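Local atomic coordinates of EDTA monooxygenase (EDTA-degrading bacterium BNC1, PDB entry 5DQP), a protein that probably oxidises EDTA with molecular oxygen as an FMN-dependent monooxygenase of the NtaA/SnaA/DszA family, working with a partner flavin reductase. Residues F33-E36 and N37-S41; I271-T274 and E275-K279; N384-L388 and P389-E393; D397-V400 and P401-S405. One frame throughout, in Å; residues are numbered along the deposited sequence.

Contact 1. Residues F33-E36 and N37-S41; sequences FDLE and NYIRS
Glu36 and Ile39 meet in the first turn of helix 35-47, where Asp34 is the N-cap of a helix that packs on helix 75-85 in the luciferase-like, TIM-barrel-type fold. Glu36 folds back on itself. With its chain bent at chi2 (-54°), the carboxylate comes round beside the next turn, where OE1 rests 3.8 Å from Ile39 CB. OE2 turns to a salt bridge with Arg85 of helix 75-85, which fixes the acid across the flank of Ile39. Ile39 CG1 also packs 3.9 Å from Leu35 CG, the two branched chains crossing at a slant; both also touch Arg85, and Leu35 reaches Leu115 of the second subunit as well.

The backbone closes the turn with Ile39 N on Leu35 O at 2.9 Å and Arg40 N on Glu36 O at 2.9 Å. At the cap, Asp34 OD1 takes the N-H of Glu36, which comes from well above the carboxylate plane rather than within it.

Asn37 CB sits 3.2 Å from Asp34 O, and CG stands anti to the backbone N (chi1 -179°). That turns the amide back over its neighbour. ND2 makes a weak hydrogen bond to Ser14 O, and the same Asn37 ND2 lies 3.6 Å above the plane of the Tyr38 ring, over its centre.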
loop_
_atom_site.group_PDB
_atom_site.type_symbol
_atom_site.label_atom_id
_atom_site.label_comp_id
_atom_site.label_asym_id
_atom_site.label_seq_id
_atom_site.Cartn_x
_atom_site.Cartn_y
_atom_site.Cartn_z
ATOM N N PHE A 33 15.851 -2.780 1.275
ATOM C CA PHE A 33 15.016 -1.845 2.011
ATOM C C PHE A 33 15.037 -0.444 1.416
ATOM O O PHE A 33 14.570 0.501 2.058
ATOM C CB PHE A 33 15.452 -1.819 3.475
ATOM C CG PHE A 33 15.451 -3.186 4.126
ATOM C CD1 PHE A 33 14.256 -3.876 4.313
ATOM C CD2 PHE A 33 16.644 -3.782 4.526
ATOM C CE1 PHE A 33 14.244 -5.123 4.901
ATOM C CE2 PHE A 33 16.646 -5.037 5.112
ATOM C CZ PHE A 33 15.439 -5.707 5.301
ATOM N N ASP A 34 15.548 -0.294 0.200
ATOM C CA ASP A 34 15.712 0.999 -0.446
ATOM C C ASP A 34 14.789 1.068 -1.659
ATOM O O ASP A 34 14.875 0.226 -2.557
ATOM C CB ASP A 34 17.171 1.199 -0.854
ATOM C CG ASP A 34 17.397 2.512 -1.616
ATOM O OD1 ASP A 34 16.492 3.376 -1.649
ATOM O OD2 ASP A 34 18.499 2.691 -2.175
ATOM N N LEU A 35 13.920 2.076 -1.691
ATOM C CA LEU A 35 13.009 2.232 -2.817
ATOM C C LEU A 35 13.763 2.240 -4.149
ATOM O O LEU A 35 13.294 1.668 -5.146
ATOM C CB LEU A 35 12.189 3.516 -2.650
ATOM C CG LEU A 35 11.268 3.893 -3.814
ATOM C CD1 LEU A 35 10.215 2.762 -4.081
ATOM C CD2 LEU A 35 10.620 5.273 -3.527
ATOM N N GLU A 36 14.934 2.880 -4.187
ATOM C CA GLU A 36 15.679 2.973 -5.440
ATOM C C GLU A 36 16.088 1.604 -5.961
ATOM O O GLU A 36 16.213 1.419 -7.177
ATOM C CB GLU A 36 16.903 3.869 -5.264
ATOM C CG GLU A 36 16.550 5.333 -4.958
ATOM C CD GLU A 36 15.599 5.957 -5.986
ATOM O OE1 GLU A 36 15.784 5.701 -7.205
ATOM O OE2 GLU A 36 14.672 6.699 -5.571
ATOM N N ASN A 37 16.291 0.629 -5.073
ATOM C CA ASN A 37 16.518 -0.736 -5.531
ATOM C C ASN A 37 15.370 -1.212 -6.417
ATOM O O ASN A 37 15.590 -1.920 -7.400
ATOM C CB ASN A 37 16.690 -1.666 -4.327
ATOM C CG ASN A 37 16.945 -3.113 -4.723
ATOM O OD1 ASN A 37 18.018 -3.446 -5.217
ATOM N ND2 ASN A 37 15.961 -3.992 -4.469
ATOM N N TYR A 38 14.136 -0.862 -6.070
ATOM C CA TYR A 38 13.004 -1.309 -6.875
ATOM C C TYR A 38 12.765 -0.396 -8.065
ATOM O O TYR A 38 12.373 -0.873 -9.133
ATOM C CB TYR A 38 11.754 -1.421 -5.994
ATOM C CG TYR A 38 12.042 -2.359 -4.847
ATOM C CD1 TYR A 38 11.886 -3.740 -5.004
ATOM C CD2 TYR A 38 12.527 -1.877 -3.641
ATOM C CE1 TYR A 38 12.196 -4.616 -3.985
ATOM C CE2 TYR A 38 12.833 -2.740 -2.597
ATOM C CZ TYR A 38 12.679 -4.118 -2.784
ATOM O OH TYR A 38 12.990 -4.992 -1.768
ATOM N N ILE A 39 13.018 0.907 -7.914
ATOM C CA ILE A 39 12.920 1.800 -9.064
ATOM C C ILE A 39 13.856 1.322 -10.161
ATOM O O ILE A 39 13.476 1.240 -11.335
ATOM C CB ILE A 39 13.232 3.259 -8.668
ATOM C CG1 ILE A 39 12.306 3.754 -7.554
ATOM C CG2 ILE A 39 13.130 4.182 -9.897
ATOM C CD1 ILE A 39 10.844 3.652 -7.881
ATOM N N ARG A 40 15.109 1.026 -9.792
ATOM C CA ARG A 40 16.079 0.564 -10.773
ATOM C C ARG A 40 15.539 -0.637 -11.544
ATOM O O ARG A 40 15.595 -0.674 -12.780
ATOM C CB ARG A 40 17.404 0.239 -10.083
ATOM C CG ARG A 40 18.548 -0.193 -11.028
ATOM C CD ARG A 40 19.929 0.064 -10.351
ATOM N NE ARG A 40 21.033 -0.709 -10.930
ATOM C CZ ARG A 40 22.273 -0.753 -10.431
ATOM N NH1 ARG A 40 22.587 -0.064 -9.332
ATOM N NH2 ARG A 40 23.206 -1.503 -11.026
ATOM N N SER A 41 14.973 -1.614 -10.833
ATOM C CA SER A 41 14.475 -2.799 -11.522
ATOM C C SER A 41 13.241 -2.488 -12.345
ATOM O O SER A 41 13.057 -3.055 -13.431
ATOM C CB SER A 41 14.160 -3.905 -10.521
ATOM O OG SER A 41 15.356 -4.517 -10.129
#

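Contact 2. Residues I271-T274 and E275-K279; sequences IGST and EAEVK
Thr274 and Val278 are joined by a backbone hydrogen bond, Val278 N donating to Thr274 O at 2.7 Å. Thr274 is the N-cap of helix 275-287, so this bond belongs to the first turn. The piece as a whole is a tight strand-to-helix connection, leading out of strand 262-271 of the parallel TIM-barrel-type sheet.

The van der Waals touches centre on Val278, whose CG2 rests against backbone atoms of the loop. This CG2 stands anti to its own carbonyl carbon, which swings the methyl back toward the loop, 3.1 Å from Thr274 O and 3.5 Å from Gly272 N. Gly272 has no side chain to hold the two apart, and its CA comes within 4.5 Å of Val278 CA. The backbone of Gly272 also bonds to that of Gly360, which keeps this end of the loop tied to the neighbouring part of the sheet.

Among the polar side chains, closeness is mostly through carbon. Thr274 OG1 lies 3.9 Å from Glu277 CG and 4.1 Å from Ala276 CB, beside the first turn. Glu277 bends at chi2 (-49°), carrying its carboxylate away from the loop toward Arg280, with which it makes a long, weak ion pair. Glu275 curls the other way, its OE2 3.8 Å from Thr274 C.

Two acidic side chains therefore stand in the first turn, close to the positive end of the helix dipole, which would be expected to steady their negative charge.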
loop_
_atom_site.group_PDB
_atom_site.type_symbol
_atom_site.label_atom_id
_atom_site.label_comp_id
_atom_site.label_asym_id
_atom_site.label_seq_id
_atom_site.Cartn_x
_atom_site.Cartn_y
_atom_site.Cartn_z
ATOM N N ILE A 271 20.966 -16.884 -17.520
ATOM C CA ILE A 271 21.348 -16.502 -18.864
ATOM C C ILE A 271 22.794 -16.053 -18.858
ATOM O O ILE A 271 23.162 -15.158 -18.098
ATOM C CB ILE A 271 20.450 -15.397 -19.428
ATOM C CG1 ILE A 271 19.023 -15.910 -19.521
ATOM C CG2 ILE A 271 20.993 -14.962 -20.796
ATOM C CD1 ILE A 271 18.057 -14.876 -19.943
ATOM N N GLY A 272 23.602 -16.694 -19.699
ATOM C CA GLY A 272 24.944 -16.233 -19.991
ATOM C C GLY A 272 25.051 -15.985 -21.481
ATOM O O GLY A 272 24.336 -16.595 -22.281
ATOM N N SER A 273 25.931 -15.059 -21.850
ATOM C CA SER A 273 25.997 -14.656 -23.246
ATOM C C SER A 273 26.612 -15.735 -24.123
ATOM O O SER A 273 26.341 -15.748 -25.332
ATOM C CB SER A 273 26.759 -13.335 -23.367
ATOM O OG SER A 273 27.889 -13.355 -22.521
ATOM N N THR A 274 27.389 -16.653 -23.532
ATOM C CA THR A 274 27.958 -17.817 -24.206
ATOM C C THR A 274 27.834 -19.049 -23.318
ATOM O O THR A 274 27.412 -18.977 -22.168
ATOM C CB THR A 274 29.429 -17.616 -24.565
ATOM O OG1 THR A 274 30.102 -16.946 -23.481
ATOM C CG2 THR A 274 29.547 -16.807 -25.844
ATOM N N GLU A 275 28.220 -20.192 -23.875
ATOM C CA GLU A 275 28.274 -21.421 -23.089
ATOM C C GLU A 275 29.304 -21.317 -21.983
ATOM O O GLU A 275 29.053 -21.740 -20.848
ATOM C CB GLU A 275 28.596 -22.610 -23.977
ATOM C CG GLU A 275 27.622 -22.791 -25.096
ATOM C CD GLU A 275 27.704 -21.656 -26.075
ATOM O OE1 GLU A 275 28.818 -21.348 -26.568
ATOM O OE2 GLU A 275 26.653 -21.030 -26.309
ATOM N N ALA A 276 30.483 -20.785 -22.300
ATOM C CA ALA A 276 31.458 -20.540 -21.253
ATOM C C ALA A 276 30.787 -19.869 -20.074
ATOM O O ALA A 276 30.834 -20.371 -18.945
ATOM C CB ALA A 276 32.607 -19.682 -21.782
ATOM N N GLU A 277 30.109 -18.744 -20.326
ATOM C CA GLU A 277 29.480 -18.033 -19.221
ATOM C C GLU A 277 28.322 -18.830 -18.643
ATOM O O GLU A 277 28.105 -18.816 -17.430
ATOM C CB GLU A 277 29.035 -16.643 -19.670
ATOM C CG GLU A 277 30.209 -15.688 -19.828
ATOM C CD GLU A 277 31.129 -15.701 -18.609
ATOM O OE1 GLU A 277 30.631 -15.451 -17.486
ATOM O OE2 GLU A 277 32.341 -15.980 -18.770
ATOM N N VAL A 278 27.566 -19.531 -19.487
ATOM C CA VAL A 278 26.502 -20.374 -18.957
ATOM C C VAL A 278 27.101 -21.462 -18.074
ATOM O O VAL A 278 26.673 -21.666 -16.930
ATOM C CB VAL A 278 25.650 -20.962 -20.099
ATOM C CG1 VAL A 278 24.775 -22.101 -19.578
ATOM C CG2 VAL A 278 24.766 -19.873 -20.717
ATOM N N LYS A 279 28.133 -22.148 -18.576
ATOM C CA LYS A 279 28.731 -23.210 -17.776
ATOM C C LYS A 279 29.311 -22.646 -16.493
ATOM O O LYS A 279 29.182 -23.260 -15.428
ATOM C CB LYS A 279 29.782 -23.976 -18.582
ATOM C CG LYS A 279 29.165 -24.928 -19.596
ATOM C CD LYS A 279 30.144 -26.006 -20.027
ATOM C CE LYS A 279 31.402 -25.401 -20.617
ATOM N NZ LYS A 279 31.128 -24.613 -21.856
#

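Contact 3. Residues N384-L388 and P389-E393; sequences NAPLL and PDALE
Leu388 holds CG anti to its carbonyl carbon (chi1 -70°) and Leu392 holds CG anti to its backbone N (chi1 -175°), and with these two torsions Leu388 CD2 comes against Leu392 CB at 3.8 Å. Beside them, Leu387 runs alongside Asp390, pointing the same way, with CD2 3.8 Å from Asp390 CB. The Ala391 methyl lies against the loop, 3.7 Å from Pro386 CD and 4.0 Å from Ala385 CB.

This is the passage from barrel strand 380-383 into helix 390-405. The peptide bond between Leu388 and Pro389 is cis, which folds the chain sharply and draws their CA atoms to 2.9 Å. Ala391 N then bonds to Leu387 O at 2.8 Å, across the bend.

A water gives one hydrogen bond to Leu388 O at 3.0 Å and another to Asp390 OD1 at 3.2 Å. Asp390 OD2 is salt-bridged to Arg26. The carboxylate is thus gripped at both oxygens, and the nearby arginine, together with the start of the helix, would probably favour its charged form, with the apolar chain of Leu387 alongside.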
loop_
_atom_site.group_PDB
_atom_site.type_symbol
_atom_site.label_atom_id
_atom_site.label_comp_id
_atom_site.label_asym_id
_atom_site.label_seq_id
_atom_site.Cartn_x
_atom_site.Cartn_y
_atom_site.Cartn_z
ATOM N N ASN A 384 11.464 -14.814 -13.358
ATOM C CA ASN A 384 11.844 -14.771 -11.949
ATOM C C ASN A 384 13.370 -14.668 -11.910
ATOM O O ASN A 384 14.071 -15.676 -11.851
ATOM C CB ASN A 384 11.322 -16.023 -11.253
ATOM C CG ASN A 384 11.292 -15.913 -9.738
ATOM O OD1 ASN A 384 11.582 -14.858 -9.159
ATOM N ND2 ASN A 384 10.912 -17.021 -9.079
ATOM N N ALA A 385 13.882 -13.446 -11.928
ATOM C CA ALA A 385 15.325 -13.252 -12.100
ATOM C C ALA A 385 16.082 -13.771 -10.885
ATOM O O ALA A 385 15.697 -13.476 -9.744
ATOM C CB ALA A 385 15.648 -11.782 -12.349
ATOM N N PRO A 386 17.157 -14.549 -11.081
ATOM C CA PRO A 386 17.909 -15.062 -9.922
ATOM C C PRO A 386 18.582 -13.969 -9.116
ATOM O O PRO A 386 18.759 -14.125 -7.903
ATOM C CB PRO A 386 18.944 -16.009 -10.558
ATOM C CG PRO A 386 19.079 -15.556 -11.970
ATOM C CD PRO A 386 17.710 -15.024 -12.362
ATOM N N LEU A 387 18.979 -12.879 -9.756
ATOM C CA LEU A 387 19.577 -11.730 -9.085
ATOM C C LEU A 387 18.937 -10.470 -9.644
ATOM O O LEU A 387 18.870 -10.308 -10.867
ATOM C CB LEU A 387 21.098 -11.681 -9.303
ATOM C CG LEU A 387 21.802 -10.446 -8.728
ATOM C CD1 LEU A 387 21.544 -10.309 -7.216
ATOM C CD2 LEU A 387 23.310 -10.493 -9.035
ATOM N N LEU A 388 18.460 -9.594 -8.751
ATOM C CA LEU A 388 17.935 -8.275 -9.138
ATOM C C LEU A 388 18.891 -7.168 -8.698
ATOM O O LEU A 388 19.442 -7.225 -7.600
ATOM C CB LEU A 388 16.532 -8.046 -8.535
ATOM C CG LEU A 388 15.467 -8.944 -9.187
ATOM C CD1 LEU A 388 14.135 -8.965 -8.438
ATOM C CD2 LEU A 388 15.265 -8.433 -10.607
ATOM N N PRO A 389 19.092 -6.149 -9.553
ATOM C CA PRO A 389 18.538 -6.024 -10.904
ATOM C C PRO A 389 19.325 -6.756 -11.991
ATOM O O PRO A 389 18.812 -6.865 -13.115
ATOM C CB PRO A 389 18.585 -4.510 -11.157
ATOM C CG PRO A 389 19.680 -4.027 -10.320
ATOM C CD PRO A 389 19.629 -4.866 -9.065
ATOM N N ASP A 390 20.524 -7.252 -11.645
ATOM C CA ASP A 390 21.520 -7.630 -12.650
ATOM C C ASP A 390 20.959 -8.605 -13.677
ATOM O O ASP A 390 21.159 -8.418 -14.882
ATOM C CB ASP A 390 22.775 -8.232 -11.983
ATOM C CG ASP A 390 23.527 -7.221 -11.078
ATOM O OD1 ASP A 390 22.864 -6.375 -10.442
ATOM O OD2 ASP A 390 24.779 -7.279 -10.979
ATOM N N ALA A 391 20.272 -9.670 -13.226
ATOM C CA ALA A 391 19.823 -10.696 -14.174
ATOM C C ALA A 391 18.614 -10.241 -14.969
ATOM O O ALA A 391 18.431 -10.667 -16.114
ATOM C CB ALA A 391 19.502 -12.015 -13.477
ATOM N N LEU A 392 17.787 -9.363 -14.408
ATOM C CA LEU A 392 16.725 -8.817 -15.236
ATOM C C LEU A 392 17.309 -7.895 -16.291
ATOM O O LEU A 392 16.799 -7.831 -17.409
ATOM C CB LEU A 392 15.691 -8.094 -14.378
ATOM C CG LEU A 392 14.438 -7.553 -15.052
ATOM C CD1 LEU A 392 13.703 -8.714 -15.715
ATOM C CD2 LEU A 392 13.587 -6.889 -13.968
ATOM N N GLU A 393 18.378 -7.181 -15.957
ATOM C CA GLU A 393 19.038 -6.333 -16.946
ATOM C C GLU A 393 19.550 -7.166 -18.129
ATOM O O GLU A 393 19.374 -6.792 -19.299
ATOM C CB GLU A 393 20.161 -5.552 -16.247
ATOM C CG GLU A 393 20.861 -4.464 -17.063
ATOM C CD GLU A 393 21.744 -3.542 -16.193
ATOM O OE1 GLU A 393 21.724 -3.650 -14.934
ATOM O OE2 GLU A 393 22.471 -2.705 -16.781
HETATM O O HOH W 1 22.405 -7.029 -7.389
#

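Contact 4. Residues D397-V400 and P401-S405; sequences DQVV and PILQS
Val400 and Gln404 lie one turn apart and cross obliquely, the glutamine chain extended beyond CG so that its amide passes beside the valine. Val400 CG1 sits anti to the backbone N (chi1 164°), which aims this methyl at the amide, 3.4 Å from Gln404 NE2. The amide nitrogen has its hydrogen bond elsewhere: the valine touches its flank while Pro410 O, in the chain after the helix, accepts that bond. One residue back, on a neighbouring flank of the helix, Val399 CG1 meets Leu403 CD1 at 4.2 Å, and Leu403 continues onto Ile370 of helix 362-374.

Pro401 sits at the bend. Helix 390-405 carries a proline kink here, preceded by a wider pi-type turn at 397-399. The ring has no N-H to offer, and it fills the place of the missing bond with carbon: Pro401 CG lies 3.4 Å from Asp397 O. Ile402 presses on the next carbonyl, its CG1, anti to its own carbonyl carbon, coming to 3.3 Å from Gln398 O.

Beyond the kink the regular pattern returns. Leu403 N bonds to Val399 O at 3.1 Å, and Gln404 N meets Val400 O at 2.8 Å. Asp397 is held at the other end by a salt bridge to Arg47. In the last turn Pro401 O accepts twice from a single residue, from Ser405 N at 2.8 Å and from Ser405 OG at 2.9 Å, the two donors arriving from opposite faces of the carbonyl plane.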
loop_
_atom_site.group_PDB
_atom_site.type_symbol
_atom_site.label_atom_id
_atom_site.label_comp_id
_atom_site.label_asym_id
_atom_site.label_seq_id
_atom_site.Cartn_x
_atom_site.Cartn_y
_atom_site.Cartn_z
ATOM N N ASP A 397 18.180 -6.727 -21.784
ATOM C CA ASP A 397 19.145 -6.277 -22.780
ATOM C C ASP A 397 19.348 -7.290 -23.896
ATOM O O ASP A 397 19.702 -6.908 -25.010
ATOM C CB ASP A 397 20.520 -6.024 -22.152
ATOM C CG ASP A 397 20.571 -4.778 -21.275
ATOM O OD1 ASP A 397 19.656 -3.923 -21.379
ATOM O OD2 ASP A 397 21.562 -4.666 -20.499
ATOM N N GLN A 398 19.202 -8.580 -23.617
ATOM C CA GLN A 398 19.642 -9.583 -24.578
ATOM C C GLN A 398 18.559 -10.552 -25.022
ATOM O O GLN A 398 18.644 -11.059 -26.130
ATOM C CB GLN A 398 20.839 -10.360 -24.008
ATOM C CG GLN A 398 21.978 -9.382 -23.626
ATOM C CD GLN A 398 23.190 -10.046 -23.006
ATOM O OE1 GLN A 398 23.649 -11.080 -23.483
ATOM N NE2 GLN A 398 23.734 -9.434 -21.948
ATOM N N VAL A 399 17.549 -10.824 -24.210
ATOM C CA VAL A 399 16.480 -11.718 -24.652
ATOM C C VAL A 399 15.351 -10.937 -25.313
ATOM O O VAL A 399 14.931 -11.243 -26.430
ATOM C CB VAL A 399 15.962 -12.559 -23.462
ATOM C CG1 VAL A 399 14.736 -13.402 -23.887
ATOM C CG2 VAL A 399 17.080 -13.444 -22.875
ATOM N N VAL A 400 14.855 -9.898 -24.634
ATOM C CA VAL A 400 13.767 -9.097 -25.181
ATOM C C VAL A 400 14.036 -8.634 -26.623
ATOM O O VAL A 400 13.152 -8.796 -27.469
ATOM C CB VAL A 400 13.418 -7.960 -24.220
ATOM C CG1 VAL A 400 12.584 -6.864 -24.888
ATOM C CG2 VAL A 400 12.670 -8.551 -23.004
ATOM N N PRO A 401 15.190 -8.059 -26.960
ATOM C CA PRO A 401 15.373 -7.610 -28.349
ATOM C C PRO A 401 15.286 -8.751 -29.368
ATOM O O PRO A 401 14.835 -8.527 -30.501
ATOM C CB PRO A 401 16.758 -6.958 -28.317
ATOM C CG PRO A 401 16.933 -6.551 -26.876
ATOM C CD PRO A 401 16.351 -7.687 -26.121
ATOM N N ILE A 402 15.679 -9.968 -28.986
ATOM C CA ILE A 402 15.452 -11.118 -29.847
ATOM C C ILE A 402 13.961 -11.315 -30.051
ATOM O O ILE A 402 13.481 -11.421 -31.185
ATOM C CB ILE A 402 16.126 -12.380 -29.263
ATOM C CG1 ILE A 402 17.634 -12.142 -29.049
ATOM C CG2 ILE A 402 15.871 -13.582 -30.174
ATOM C CD1 ILE A 402 18.426 -13.400 -28.577
ATOM N N LEU A 403 13.201 -11.325 -28.949
ATOM C CA LEU A 403 11.764 -11.501 -29.053
ATOM C C LEU A 403 11.143 -10.409 -29.891
ATOM O O LEU A 403 10.173 -10.662 -30.614
ATOM C CB LEU A 403 11.109 -11.532 -27.666
ATOM C CG LEU A 403 11.531 -12.678 -26.716
ATOM C CD1 LEU A 403 10.873 -12.521 -25.359
ATOM C CD2 LEU A 403 11.228 -14.068 -27.309
ATOM N N GLN A 404 11.653 -9.177 -29.782
ATOM C CA GLN A 404 11.092 -8.100 -30.593
ATOM C C GLN A 404 11.458 -8.275 -32.073
ATOM O O GLN A 404 10.603 -8.101 -32.944
ATOM C CB GLN A 404 11.543 -6.735 -30.065
ATOM C CG GLN A 404 10.848 -6.306 -28.771
ATOM C CD GLN A 404 11.679 -5.317 -27.980
ATOM O OE1 GLN A 404 12.871 -5.161 -28.244
ATOM N NE2 GLN A 404 11.068 -4.665 -26.976
ATOM N N SER A 405 12.702 -8.645 -32.381
ATOM C CA SER A 405 13.043 -8.945 -33.784
ATOM C C SER A 405 12.180 -10.065 -34.326
ATOM O O SER A 405 11.742 -10.034 -35.484
ATOM C CB SER A 405 14.508 -9.361 -33.921
ATOM O OG SER A 405 15.357 -8.395 -33.348
#

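Overall arrangement
The four contacts are all local and follow one another in series, so none nests in or crosses another. Contact 1 starts helix 35-47. Contact 2 closes the loop between strand 262-271 and helix 275-287, and contact 3 does the same between strand 380-383 and helix 390-405, the helix that contact 4 bends and ends. Contact 1 touches contact 3, where Ser41 and Arg40 pack on Pro389, joining helix 35-47 to the start of helix 390-405. Contact 2 meets contact 4 through Ile271 on Val399 and Ser273 on Gln398. Helix 390-405 therefore links its neighbours on the outside of the barrel, though contacts 1 and 2 lie about 27 Å apart between centres.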